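Local structure of Tv2483 (Treponema vincentii, 6DET) at residues Val59-Asp64 against Thr117-Asn122; Lys124-Leu129 against Gln135-Leu140; Glu155-Val160 against Glu212-Glu217; Ala239-Asp244 against Pro248-Lys253. The protein binds L-arginine with high selectivity and, as a family 3 solute-binding lipoprotein, probably hands it on to an ABC transporter. One frame throughout, in Å; residues are numbered along the deposited sequence.

Contact 1. Residues Val59-Asp64 against Thr117-Asn122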
loop_
_atom_site.group_PDB
_atom_site.type_symbol
_atom_site.label_atom_id
_atom_site.label_comp_id
_atom_site.label_asym_id
_atom_site.label_seq_id
_atom_site.Cartn_x
_atom_site.Cartn_y
_atom_site.Cartn_z
ATOM N N VAL A 59 13.500 -4.695 -0.523
ATOM C CA VAL A 59 13.949 -3.307 -0.512
ATOM C C VAL A 59 12.744 -2.432 -0.789
ATOM O O VAL A 59 11.711 -2.899 -1.275
ATOM C CB VAL A 59 15.053 -3.033 -1.556
ATOM C CG1 VAL A 59 16.328 -3.791 -1.201
ATOM C CG2 VAL A 59 14.577 -3.424 -2.956
ATOM N N GLY A 60 12.879 -1.149 -0.460
ATOM C CA GLY A 60 11.864 -0.213 -0.868
ATOM C C GLY A 60 11.663 0.870 0.164
ATOM O O GLY A 60 12.320 0.888 1.211
ATOM N N TYR A 61 10.752 1.782 -0.163
ATOM C CA TYR A 61 10.477 2.934 0.688
ATOM C C TYR A 61 10.023 2.493 2.071
ATOM O O TYR A 61 10.505 3.007 3.085
ATOM C CB TYR A 61 9.414 3.793 0.028
ATOM C CG TYR A 61 9.106 5.099 0.710
ATOM C CD1 TYR A 61 10.096 6.066 0.905
ATOM C CD2 TYR A 61 7.808 5.396 1.104
ATOM C CE1 TYR A 61 9.794 7.305 1.504
ATOM C CE2 TYR A 61 7.501 6.625 1.684
ATOM C CZ TYR A 61 8.505 7.570 1.877
ATOM O OH TYR A 61 8.247 8.797 2.439
ATOM N N ASP A 62 9.049 1.570 2.128
ATOM C CA ASP A 62 8.530 1.105 3.415
ATOM C C ASP A 62 9.609 0.372 4.184
ATOM O O ASP A 62 9.671 0.451 5.409
ATOM C CB ASP A 62 7.335 0.170 3.233
ATOM C CG ASP A 62 6.065 0.861 2.805
ATOM O OD1 ASP A 62 6.032 2.110 2.690
ATOM O OD2 ASP A 62 5.063 0.136 2.609
ATOM N N ILE A 63 10.474 -0.340 3.467
ATOM C CA ILE A 63 11.535 -1.100 4.110
ATOM C C ILE A 63 12.564 -0.158 4.709
ATOM O O ILE A 63 13.050 -0.371 5.828
ATOM C CB ILE A 63 12.180 -2.050 3.076
ATOM C CG1 ILE A 63 11.111 -2.836 2.299
ATOM C CG2 ILE A 63 13.164 -2.964 3.737
ATOM C CD1 ILE A 63 10.202 -3.684 3.136
ATOM N N ASP A 64 12.923 0.904 3.977
ATOM C CA ASP A 64 13.899 1.838 4.517
ATOM C C ASP A 64 13.348 2.516 5.769
ATOM O O ASP A 64 14.062 2.683 6.766
ATOM C CB ASP A 64 14.266 2.879 3.461
ATOM C CG ASP A 64 15.265 2.357 2.434
ATOM O OD1 ASP A 64 15.841 1.279 2.638
ATOM O OD2 ASP A 64 15.479 3.056 1.434
ATOM N N THR A 117 -0.452 7.680 11.843
ATOM C CA THR A 117 -0.648 8.897 11.097
ATOM C C THR A 117 -0.191 8.663 9.646
ATOM O O THR A 117 0.870 8.070 9.423
ATOM C CB THR A 117 0.103 10.050 11.745
ATOM O OG1 THR A 117 -0.227 11.263 11.044
ATOM C CG2 THR A 117 1.579 9.795 11.721
ATOM N N PRO A 118 -0.989 9.056 8.664
ATOM C CA PRO A 118 -0.655 8.744 7.262
ATOM C C PRO A 118 0.686 9.301 6.815
ATOM O O PRO A 118 1.111 10.381 7.226
ATOM C CB PRO A 118 -1.801 9.393 6.488
ATOM C CG PRO A 118 -2.948 9.330 7.419
ATOM C CD PRO A 118 -2.393 9.467 8.812
ATOM N N TYR A 119 1.353 8.555 5.919
ATOM C CA TYR A 119 2.696 8.925 5.510
ATOM C C TYR A 119 2.812 9.212 4.013
ATOM O O TYR A 119 3.794 9.852 3.607
ATOM C CB TYR A 119 3.706 7.832 5.954
ATOM C CG TYR A 119 3.654 6.517 5.151
ATOM C CD1 TYR A 119 2.579 5.619 5.302
ATOM C CD2 TYR A 119 4.707 6.149 4.330
ATOM C CE1 TYR A 119 2.535 4.406 4.578
ATOM C CE2 TYR A 119 4.669 4.934 3.595
ATOM C CZ TYR A 119 3.584 4.087 3.733
ATOM O OH TYR A 119 3.552 2.895 3.019
ATOM N N LEU A 120 1.831 8.806 3.201
ATOM C CA LEU A 120 1.785 9.119 1.769
ATOM C C LEU A 120 0.343 9.329 1.346
ATOM O O LEU A 120 -0.567 8.749 1.944
ATOM C CB LEU A 120 2.359 7.992 0.891
ATOM C CG LEU A 120 3.865 7.714 0.927
ATOM C CD1 LEU A 120 4.221 6.429 0.181
ATOM C CD2 LEU A 120 4.601 8.941 0.348
ATOM N N GLN A 121 0.140 10.167 0.306
ATOM C CA GLN A 121 -1.117 10.203 -0.426
ATOM C C GLN A 121 -1.067 9.193 -1.555
ATOM O O GLN A 121 0.002 8.869 -2.077
ATOM C CB GLN A 121 -1.392 11.581 -1.034
ATOM C CG GLN A 121 -1.890 12.576 -0.065
ATOM C CD GLN A 121 -2.194 13.858 -0.789
ATOM O OE1 GLN A 121 -1.279 14.531 -1.238
ATOM N NE2 GLN A 121 -3.470 14.139 -0.994
ATOM N N ASN A 122 -2.233 8.685 -1.918
ATOM C CA ASN A 122 -2.336 7.772 -3.042
ATOM C C ASN A 122 -3.663 8.008 -3.737
ATOM O O ASN A 122 -4.568 8.668 -3.210
ATOM C CB ASN A 122 -2.218 6.320 -2.582
ATOM C CG ASN A 122 -2.372 5.351 -3.724
ATOM O OD1 ASN A 122 -1.561 5.359 -4.668
ATOM N ND2 ASN A 122 -3.415 4.519 -3.657
HETATM O O HOH W 1 6.366 9.283 4.300
#

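Contact 2. Residues Lys124-Leu129 against Gln135-Leu140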
loop_
_atom_site.group_PDB
_atom_site.type_symbol
_atom_site.label_atom_id
_atom_site.label_comp_id
_atom_site.label_asym_id
_atom_site.label_seq_id
_atom_site.Cartn_x
_atom_site.Cartn_y
_atom_site.Cartn_z
ATOM N N LYS A 124 -6.240 5.573 -6.516
ATOM C CA LYS A 124 -6.470 4.432 -7.387
ATOM C C LYS A 124 -6.762 4.969 -8.780
ATOM O O LYS A 124 -7.580 5.869 -8.945
ATOM C CB LYS A 124 -7.628 3.603 -6.878
ATOM C CG LYS A 124 -7.156 2.660 -5.734
ATOM C CD LYS A 124 -8.272 1.864 -5.124
ATOM C CE LYS A 124 -7.754 0.921 -4.040
ATOM N NZ LYS A 124 -6.617 1.480 -3.251
ATOM N N ILE A 125 -6.109 4.378 -9.777
ATOM C CA ILE A 125 -6.225 4.777 -11.166
ATOM C C ILE A 125 -6.552 3.539 -11.995
ATOM O O ILE A 125 -6.283 2.405 -11.593
ATOM C CB ILE A 125 -4.932 5.449 -11.655
ATOM C CG1 ILE A 125 -3.741 4.507 -11.480
ATOM C CG2 ILE A 125 -4.685 6.727 -10.862
ATOM C CD1 ILE A 125 -2.459 4.992 -12.075
ATOM N N VAL A 126 -7.131 3.777 -13.170
ATOM C CA VAL A 126 -7.532 2.711 -14.084
ATOM C C VAL A 126 -6.603 2.737 -15.284
ATOM O O VAL A 126 -6.414 3.790 -15.915
ATOM C CB VAL A 126 -8.995 2.852 -14.514
ATOM C CG1 VAL A 126 -9.340 1.753 -15.522
ATOM C CG2 VAL A 126 -9.895 2.753 -13.297
ATOM N N VAL A 127 -6.041 1.574 -15.606
ATOM C CA VAL A 127 -5.058 1.432 -16.672
ATOM C C VAL A 127 -5.646 0.527 -17.743
ATOM O O VAL A 127 -6.277 -0.491 -17.431
ATOM C CB VAL A 127 -3.715 0.879 -16.145
ATOM C CG1 VAL A 127 -2.718 0.647 -17.283
ATOM C CG2 VAL A 127 -3.107 1.848 -15.094
ATOM N N THR A 128 -5.464 0.923 -19.006
ATOM C CA THR A 128 -5.907 0.146 -20.156
ATOM C C THR A 128 -4.733 -0.018 -21.109
ATOM O O THR A 128 -3.650 0.531 -20.881
ATOM C CB THR A 128 -7.081 0.817 -20.890
ATOM O OG1 THR A 128 -6.674 2.096 -21.403
ATOM C CG2 THR A 128 -8.247 1.016 -19.965
ATOM N N LEU A 129 -4.961 -0.773 -22.191
ATOM C CA LEU A 129 -4.026 -0.787 -23.308
ATOM C C LEU A 129 -4.179 0.493 -24.122
ATOM O O LEU A 129 -5.296 0.918 -24.426
ATOM C CB LEU A 129 -4.269 -2.010 -24.183
ATOM C CG LEU A 129 -4.130 -3.359 -23.476
ATOM C CD1 LEU A 129 -4.648 -4.464 -24.350
ATOM C CD2 LEU A 129 -2.686 -3.611 -23.104
ATOM N N GLN A 135 -10.600 6.644 -23.012
ATOM C CA GLN A 135 -10.294 7.978 -22.500
ATOM C C GLN A 135 -11.057 8.277 -21.212
ATOM O O GLN A 135 -10.541 8.975 -20.332
ATOM C CB GLN A 135 -10.592 9.041 -23.570
ATOM C CG GLN A 135 -9.603 9.066 -24.739
ATOM C CD GLN A 135 -8.223 9.560 -24.345
ATOM O OE1 GLN A 135 -7.249 8.812 -24.385
ATOM N NE2 GLN A 135 -8.133 10.829 -23.971
ATOM N N THR A 136 -12.272 7.755 -21.078
ATOM C CA THR A 136 -13.131 8.106 -19.961
ATOM C C THR A 136 -13.564 6.861 -19.199
ATOM O O THR A 136 -13.590 5.749 -19.737
ATOM C CB THR A 136 -14.373 8.872 -20.427
ATOM O OG1 THR A 136 -15.230 8.006 -21.182
ATOM C CG2 THR A 136 -13.969 10.051 -21.290
ATOM N N LEU A 137 -13.905 7.063 -17.927
ATOM C CA LEU A 137 -14.418 5.952 -17.133
ATOM C C LEU A 137 -15.690 5.394 -17.752
ATOM O O LEU A 137 -15.938 4.185 -17.680
ATOM C CB LEU A 137 -14.684 6.392 -15.690
ATOM C CG LEU A 137 -13.495 6.849 -14.831
ATOM C CD1 LEU A 137 -13.985 7.416 -13.505
ATOM C CD2 LEU A 137 -12.498 5.728 -14.583
ATOM N N ALA A 138 -16.494 6.256 -18.397
ATOM C CA ALA A 138 -17.751 5.802 -18.982
ATOM C C ALA A 138 -17.526 4.719 -20.024
ATOM O O ALA A 138 -18.407 3.885 -20.246
ATOM C CB ALA A 138 -18.496 6.980 -19.605
ATOM N N GLN A 139 -16.370 4.718 -20.683
ATOM C CA GLN A 139 -16.075 3.676 -21.657
ATOM C C GLN A 139 -15.698 2.355 -21.002
ATOM O O GLN A 139 -15.443 1.382 -21.718
ATOM C CB GLN A 139 -14.949 4.128 -22.576
ATOM C CG GLN A 139 -15.354 5.264 -23.504
ATOM C CD GLN A 139 -14.172 5.879 -24.206
ATOM O OE1 GLN A 139 -13.127 6.135 -23.601
ATOM N NE2 GLN A 139 -14.332 6.139 -25.487
ATOM N N LEU A 140 -15.648 2.299 -19.679
ATOM C CA LEU A 140 -15.409 1.050 -18.977
ATOM C C LEU A 140 -16.700 0.279 -18.728
ATOM O O LEU A 140 -16.649 -0.841 -18.206
ATOM C CB LEU A 140 -14.694 1.319 -17.649
ATOM C CG LEU A 140 -13.349 2.056 -17.676
ATOM C CD1 LEU A 140 -12.911 2.395 -16.265
ATOM C CD2 LEU A 140 -12.263 1.256 -18.377
#

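Contact 3. Residues Glu155-Val160 against Glu212-Glu217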
loop_
_atom_site.group_PDB
_atom_site.type_symbol
_atom_site.label_atom_id
_atom_site.label_comp_id
_atom_site.label_asym_id
_atom_site.label_seq_id
_atom_site.Cartn_x
_atom_site.Cartn_y
_atom_site.Cartn_z
ATOM N N GLU A 155 -14.530 -2.080 -4.196
ATOM C CA GLU A 155 -15.322 -1.009 -3.601
ATOM C C GLU A 155 -15.044 0.316 -4.285
ATOM O O GLU A 155 -15.962 1.117 -4.504
ATOM C CB GLU A 155 -15.024 -0.889 -2.103
ATOM C CG GLU A 155 -15.409 -2.091 -1.267
ATOM C CD GLU A 155 -15.062 -1.905 0.197
ATOM O OE1 GLU A 155 -14.580 -0.810 0.565
ATOM O OE2 GLU A 155 -15.268 -2.854 0.982
ATOM N N ALA A 156 -13.781 0.574 -4.629
ATOM C CA ALA A 156 -13.469 1.809 -5.334
ATOM C C ALA A 156 -14.219 1.879 -6.662
ATOM O O ALA A 156 -14.802 2.913 -6.992
ATOM C CB ALA A 156 -11.966 1.923 -5.556
ATOM N N LEU A 157 -14.244 0.769 -7.422
ATOM C CA LEU A 157 -14.937 0.766 -8.720
ATOM C C LEU A 157 -16.444 0.890 -8.548
ATOM O O LEU A 157 -17.104 1.649 -9.275
ATOM C CB LEU A 157 -14.623 -0.513 -9.504
ATOM C CG LEU A 157 -13.231 -0.718 -10.101
ATOM C CD1 LEU A 157 -13.052 -2.215 -10.517
ATOM C CD2 LEU A 157 -12.980 0.222 -11.274
ATOM N N LEU A 158 -17.016 0.115 -7.620
ATOM C CA LEU A 158 -18.449 0.169 -7.339
ATOM C C LEU A 158 -18.905 1.543 -6.877
ATOM O O LEU A 158 -20.116 1.790 -6.842
ATOM C CB LEU A 158 -18.826 -0.860 -6.271
ATOM C CG LEU A 158 -19.222 -2.257 -6.752
ATOM C CD1 LEU A 158 -18.223 -2.815 -7.743
ATOM C CD2 LEU A 158 -19.369 -3.199 -5.565
ATOM N N ASN A 159 -17.981 2.431 -6.523
ATOM C CA ASN A 159 -18.325 3.792 -6.139
ATOM C C ASN A 159 -18.224 4.785 -7.286
ATOM O O ASN A 159 -18.454 5.982 -7.075
ATOM C CB ASN A 159 -17.449 4.248 -4.980
ATOM C CG ASN A 159 -18.143 4.077 -3.664
ATOM O OD1 ASN A 159 -18.952 4.917 -3.266
ATOM N ND2 ASN A 159 -17.870 2.965 -2.993
ATOM N N VAL A 160 -17.914 4.320 -8.485
ATOM C CA VAL A 160 -17.995 5.136 -9.692
ATOM C C VAL A 160 -19.393 4.966 -10.282
ATOM O O VAL A 160 -19.807 3.846 -10.593
ATOM C CB VAL A 160 -16.904 4.720 -10.693
ATOM C CG1 VAL A 160 -16.977 5.526 -11.970
ATOM C CG2 VAL A 160 -15.523 4.856 -10.037
ATOM N N GLU A 212 -9.503 10.408 -15.122
ATOM C CA GLU A 212 -10.173 10.508 -13.830
ATOM C C GLU A 212 -9.744 9.345 -12.935
ATOM O O GLU A 212 -9.914 8.178 -13.300
ATOM C CB GLU A 212 -11.687 10.520 -14.016
ATOM C CG GLU A 212 -12.461 10.865 -12.769
ATOM C CD GLU A 212 -13.902 11.209 -13.059
ATOM O OE1 GLU A 212 -14.433 10.724 -14.077
ATOM O OE2 GLU A 212 -14.500 11.969 -12.271
ATOM N N ALA A 213 -9.163 9.667 -11.784
ATOM C CA ALA A 213 -8.895 8.661 -10.773
ATOM C C ALA A 213 -10.209 8.256 -10.120
ATOM O O ALA A 213 -11.180 9.020 -10.115
ATOM C CB ALA A 213 -7.927 9.210 -9.729
ATOM N N ILE A 214 -10.235 7.050 -9.533
ATOM C CA ILE A 214 -11.458 6.573 -8.885
ATOM C C ILE A 214 -11.430 6.717 -7.371
ATOM O O ILE A 214 -12.457 6.466 -6.722
ATOM C CB ILE A 214 -11.775 5.108 -9.257
ATOM C CG1 ILE A 214 -10.635 4.172 -8.872
ATOM C CG2 ILE A 214 -12.056 5.007 -10.752
ATOM C CD1 ILE A 214 -10.982 2.675 -9.098
ATOM N N SER A 215 -10.300 7.103 -6.786
ATOM C CA SER A 215 -10.238 7.305 -5.357
ATOM C C SER A 215 -9.101 8.262 -5.051
ATOM O O SER A 215 -8.130 8.363 -5.800
ATOM C CB SER A 215 -10.004 5.993 -4.615
ATOM O OG SER A 215 -8.616 5.742 -4.593
ATOM N N THR A 216 -9.214 8.932 -3.912
ATOM C CA THR A 216 -8.096 9.659 -3.344
ATOM C C THR A 216 -7.957 9.188 -1.906
ATOM O O THR A 216 -8.962 9.053 -1.199
ATOM C CB THR A 216 -8.294 11.182 -3.442
ATOM O OG1 THR A 216 -7.269 11.838 -2.704
ATOM C CG2 THR A 216 -9.623 11.584 -2.899
ATOM N N GLU A 217 -6.727 8.873 -1.507
ATOM C CA GLU A 217 -6.493 8.038 -0.333
ATOM C C GLU A 217 -5.254 8.511 0.397
ATOM O O GLU A 217 -4.446 9.291 -0.126
ATOM C CB GLU A 217 -6.239 6.543 -0.688
ATOM C CG GLU A 217 -7.187 5.904 -1.609
ATOM C CD GLU A 217 -6.785 4.476 -2.030
ATOM O OE1 GLU A 217 -7.635 3.840 -2.688
ATOM O OE2 GLU A 217 -5.638 4.011 -1.817
#

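Contact 4. Residues Ala239-Asp244 against Pro248-Lys253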
loop_
_atom_site.group_PDB
_atom_site.type_symbol
_atom_site.label_atom_id
_atom_site.label_comp_id
_atom_site.label_asym_id
_atom_site.label_seq_id
_atom_site.Cartn_x
_atom_site.Cartn_y
_atom_site.Cartn_z
ATOM N N ALA A 239 7.962 10.685 13.513
ATOM C CA ALA A 239 7.984 12.149 13.498
ATOM C C ALA A 239 9.413 12.668 13.507
ATOM O O ALA A 239 9.757 13.580 12.742
ATOM C CB ALA A 239 7.192 12.700 14.678
ATOM N N GLU A 240 10.261 12.093 14.359
ATOM C CA GLU A 240 11.666 12.471 14.407
ATOM C C GLU A 240 12.321 12.242 13.052
ATOM O O GLU A 240 13.084 13.086 12.565
ATOM C CB GLU A 240 12.374 11.660 15.501
ATOM C CG GLU A 240 13.875 11.917 15.672
ATOM C CD GLU A 240 14.525 11.005 16.729
ATOM O OE1 GLU A 240 14.839 9.837 16.412
ATOM O OE2 GLU A 240 14.711 11.451 17.883
ATOM N N MET A 241 12.033 11.090 12.437
ATOM C CA MET A 241 12.656 10.731 11.169
ATOM C C MET A 241 12.155 11.604 10.027
ATOM O O MET A 241 12.842 11.733 9.004
ATOM C CB MET A 241 12.380 9.252 10.839
ATOM C CG MET A 241 13.113 8.287 11.719
ATOM S SD MET A 241 12.515 6.581 11.559
ATOM C CE MET A 241 12.818 6.293 9.836
ATOM N N ASN A 242 10.963 12.187 10.165
ATOM C CA ASN A 242 10.452 13.067 9.119
ATOM C C ASN A 242 11.011 14.467 9.279
ATOM O O ASN A 242 11.424 15.089 8.296
ATOM C CB ASN A 242 8.928 13.101 9.144
ATOM C CG ASN A 242 8.348 13.589 7.836
ATOM O OD1 ASN A 242 8.562 12.972 6.798
ATOM N ND2 ASN A 242 7.638 14.714 7.871
ATOM N N GLU A 243 11.033 14.970 10.520
ATOM C CA GLU A 243 11.534 16.320 10.770
ATOM C C GLU A 243 13.015 16.423 10.462
ATOM O O GLU A 243 13.475 17.466 9.987
ATOM C CB GLU A 243 11.283 16.722 12.220
ATOM C CG GLU A 243 12.011 18.004 12.664
ATOM C CD GLU A 243 11.644 19.193 11.832
ATOM O OE1 GLU A 243 10.535 19.173 11.283
ATOM O OE2 GLU A 243 12.448 20.160 11.759
ATOM N N ASP A 244 13.787 15.363 10.742
ATOM C CA ASP A 244 15.226 15.413 10.539
ATOM C C ASP A 244 15.624 15.036 9.118
ATOM O O ASP A 244 16.819 14.902 8.847
ATOM C CB ASP A 244 15.973 14.547 11.571
ATOM C CG ASP A 244 15.902 13.038 11.314
ATOM O OD1 ASP A 244 15.456 12.603 10.239
ATOM O OD2 ASP A 244 16.358 12.280 12.224
ATOM N N PRO A 248 12.034 12.169 4.235
ATOM C CA PRO A 248 12.041 12.929 2.974
ATOM C C PRO A 248 13.141 12.497 2.027
ATOM O O PRO A 248 12.933 12.439 0.810
ATOM C CB PRO A 248 12.233 14.372 3.457
ATOM C CG PRO A 248 11.482 14.396 4.779
ATOM C CD PRO A 248 11.824 13.059 5.399
ATOM N N ASN A 249 14.318 12.196 2.556
ATOM C CA ASN A 249 15.406 11.767 1.701
ATOM C C ASN A 249 15.212 10.339 1.210
ATOM O O ASN A 249 15.584 10.038 0.073
ATOM C CB ASN A 249 16.737 11.937 2.424
ATOM C CG ASN A 249 17.207 13.378 2.403
ATOM O OD1 ASN A 249 16.744 14.176 1.582
ATOM N ND2 ASN A 249 18.108 13.725 3.308
ATOM N N PHE A 250 14.608 9.460 2.015
ATOM C CA PHE A 250 14.174 8.166 1.479
ATOM C C PHE A 250 13.198 8.376 0.328
ATOM O O PHE A 250 13.231 7.656 -0.672
ATOM C CB PHE A 250 13.482 7.299 2.545
ATOM C CG PHE A 250 14.392 6.718 3.641
ATOM C CD1 PHE A 250 15.736 6.435 3.430
ATOM C CD2 PHE A 250 13.843 6.417 4.890
ATOM C CE1 PHE A 250 16.521 5.880 4.449
ATOM C CE2 PHE A 250 14.622 5.881 5.893
ATOM C CZ PHE A 250 15.959 5.615 5.671
ATOM N N SER A 251 12.267 9.316 0.485
ATOM C CA SER A 251 11.303 9.571 -0.579
ATOM C C SER A 251 11.995 10.058 -1.850
ATOM O O SER A 251 11.634 9.651 -2.966
ATOM C CB SER A 251 10.278 10.598 -0.101
ATOM O OG SER A 251 9.334 10.892 -1.119
ATOM N N ARG A 252 12.979 10.950 -1.705
ATOM C CA ARG A 252 13.703 11.449 -2.873
ATOM C C ARG A 252 14.453 10.311 -3.554
ATOM O O ARG A 252 14.481 10.223 -4.783
ATOM C CB ARG A 252 14.660 12.577 -2.459
ATOM C CG ARG A 252 13.942 13.810 -1.894
ATOM C CD ARG A 252 14.875 14.996 -1.653
ATOM N NE ARG A 252 14.110 16.168 -1.255
ATOM C CZ ARG A 252 13.956 16.584 0.003
ATOM N NH1 ARG A 252 14.535 15.933 1.007
ATOM N NH2 ARG A 252 13.226 17.664 0.266
ATOM N N LYS A 253 15.031 9.412 -2.761
ATOM C CA LYS A 253 15.693 8.221 -3.297
ATOM C C LYS A 253 14.752 7.392 -4.156
ATOM O O LYS A 253 15.113 6.964 -5.265
ATOM C CB LYS A 253 16.231 7.381 -2.141
ATOM C CG LYS A 253 16.824 6.017 -2.511
ATOM C CD LYS A 253 17.031 5.189 -1.215
ATOM C CE LYS A 253 17.471 3.756 -1.457
ATOM N NZ LYS A 253 17.600 3.044 -0.152
#

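Contact 1. Residues Val59-Asp64 against Thr117-Asn122
With chi1 at -174° the Tyr61 ring swings away from its own N, whereas CG of Asp62 sits beside its N (chi1 -73°); from the first turn of helix 61-73 both side chains are thereby brought to the ring of Tyr119. The Tyr119 hydroxyl donates to the carboxylate in a short bond, OH to Asp62 OD1 2.6 Å. It meets the syn side, 22° out of the carboxylate plane, while OD1 lies at the ring edge. Asp62 OD2 in turn accepts from the backbone N of Gly102, so both oxygens are held and the rotation of the buried carboxylate is fixed. The two tyrosines run alongside each other in opposing senses, with CE2 of Tyr61 3.8 Å from CE2 of Tyr119. That same Tyr61 atom touches CD1 of Leu120 at 3.6 Å. A water bridges Tyr61 OH and Tyr119 O, 2.7 Å from each, and donates to the carbonyl. The buried cluster lies close to the arginine bound by this solute-binding fold. Phe221 of strand 215-223 stacks on Tyr119, and helix 246-255 covers Tyr61, Phe255 edge-to-face.

Contact 2. Residues Lys124-Leu129 against Gln135-Leu140
Val126 and Thr128, on one face of strand 120-129, pack against Leu137 and Leu140 of a 3-10 turn. In one lobe of the two-lobed family 3 solute-binding fold, this turn follows the strand and packs back on its face: strand 120-129 ends, the chain reverses, and residues 137-140 lie over the sheet before strand 143-148 begins. On the strand side Val126 carries most of the contact. Its CG1, placed anti to the backbone N (chi1 177°), meets Leu140 tip to tip, 3.7 Å from CD1, with Leu140 CD2 only slightly farther. The other branch turns to the second leucine, CG2 of Val126 lying 4.2 Å from CD2 of Leu137, whose side chain passes at a slant. One residue on, Val127 directs its CB away from the turn and touches Leu201 of helix 200-203, so the strand is covered on its other face as well. Thr128 returns to the first face and adds a looser touch, its CG2 4.3 Å from CD2 of Leu140. The four side chains that meet are buried, and the packing between them is purely apolar. The turn keeps its shape by its own bonds. Leu140 N donates to Leu137 O, and Gln139 N to Thr136 O. Folding back over the loop, the Gln139 side chain accepts from two successive backbone amides: OE1 takes Gln135 N at 2.6 Å, nearly in line with its own C=O (163°), and Thr136 N at 3.1 Å, a donor tilted 34° from the carbonyl plane.

Contact 3. Residues Glu155-Val160 against Glu212-Glu217
Ile214 is the residue on which Ala156, Leu157 and Val160 converge, closing the end of helix 153-158 onto the chain that leads into strand 215-223. The contact belongs to one of the two alpha/beta lobes of the family 3 solute-binding fold, where this short helix packs beside the sheet. All contacts between the two segments are apolar. CG1 of Ile214 stands between the backbone N and the carbonyl carbon (chi1 58°), and the extended chain beyond it carries CD1 to the helix, where it lies 3.8 Å from Ala156 CB and 3.8 Å from Leu157 CD2. The other branch, CG2, faces Val160, just beyond the helix, 3.5 Å from its CG2; the Val160 side chain crosses that of Ile214 at about a right angle. The isoleucine is thus gripped at both branches. Leu157 comes in less directly, since its CB points away and only the end of the side chain swings back. Leu137 from a neighbouring loop touches both Val160 and Ile214, extending the cluster.

Each segment has its own polar bonds, and Glu217 has further partners outside. Asn159 ND2 donates to Glu155 O at 3.1 Å, with the acceptor in the amide plane, and so closes the last helical turn with its side chain. On the strand, Glu217 is buried but well engaged: Lys124 pairs with OE1, while Asn122 and Ser104 bond to OE2. The hydroxyl of Ser215 adds to this, OG donating to Glu217 OE1 at 2.9 Å from above the carboxylate plane, 47° out of it.

Contact 4. Residues Ala239-Asp244 against Pro248-Lys253
Asn242, near the end of helix 228-243, meets Pro248 in the first turn of helix 246-255. From CB the side chain continues to CG, set roughly anti to the backbone N (chi1 -160°), which turns the amide toward the second helix. At the tip, OD1 lies against the proline ring, 3.6 Å from CD and 3.8 Å from CG of Pro248, the two side chains crossing at about a right angle. The same oxygen is hydrogen-bonded to Ser260 OG, so its polar need is met next to this greasy ring. The backbone takes part too, O of Asn242 lying 3.6 Å from Pro248 CG. Early in its helix, Pro248 costs no helical bond for want of an N-H.

Met241 makes the second, looser touch: its methyl CE reaches the edge of the Phe250 ring, 4.4 Å from CE2, near the ring plane. Its side chain also packs on Leu69 and Arg72 of helix 61-73, which both helices touch. Along helix 246-255, Arg252 NH1 donates to Asn249 OD1 at 2.9 Å and is also paired with Glu245.

The axes of the segments 239-243 and 248-253 run 65° apart and approach to 10.2 Å. The C-terminal end of helix 228-243 meets the first turn of helix 246-255 across a two-residue connection; this last helix pair packs on helix 61-73 in the solute-binding fold.

In the fold
Contacts 1 and 4 lie in one lobe, contacts 2 and 3 in the other, and strands 120-129 and 215-223 run between them. Contact 1 continues into contact 4, centres 10 Å apart, through a salt bridge from Asp64 OD2 to Lys253 NZ (2.6 Å). Contacts 2 and 3, centres 11 Å apart, are joined by the Lys124-Glu217 pair, NZ to OE1 2.6 Å. Contacts 1 and 3 meet where the two strands pair, Asn122 O and Glu217 N 2.8 Å apart, probably hydrogen-bonded. Contacts 2 and 4 stay apart, nearest atoms about 17 Å. The bound arginine lies about 7 Å from the Asp62 side chain and about 10 Å from that of Ala156, consistent with a site between the lobes, as in this family.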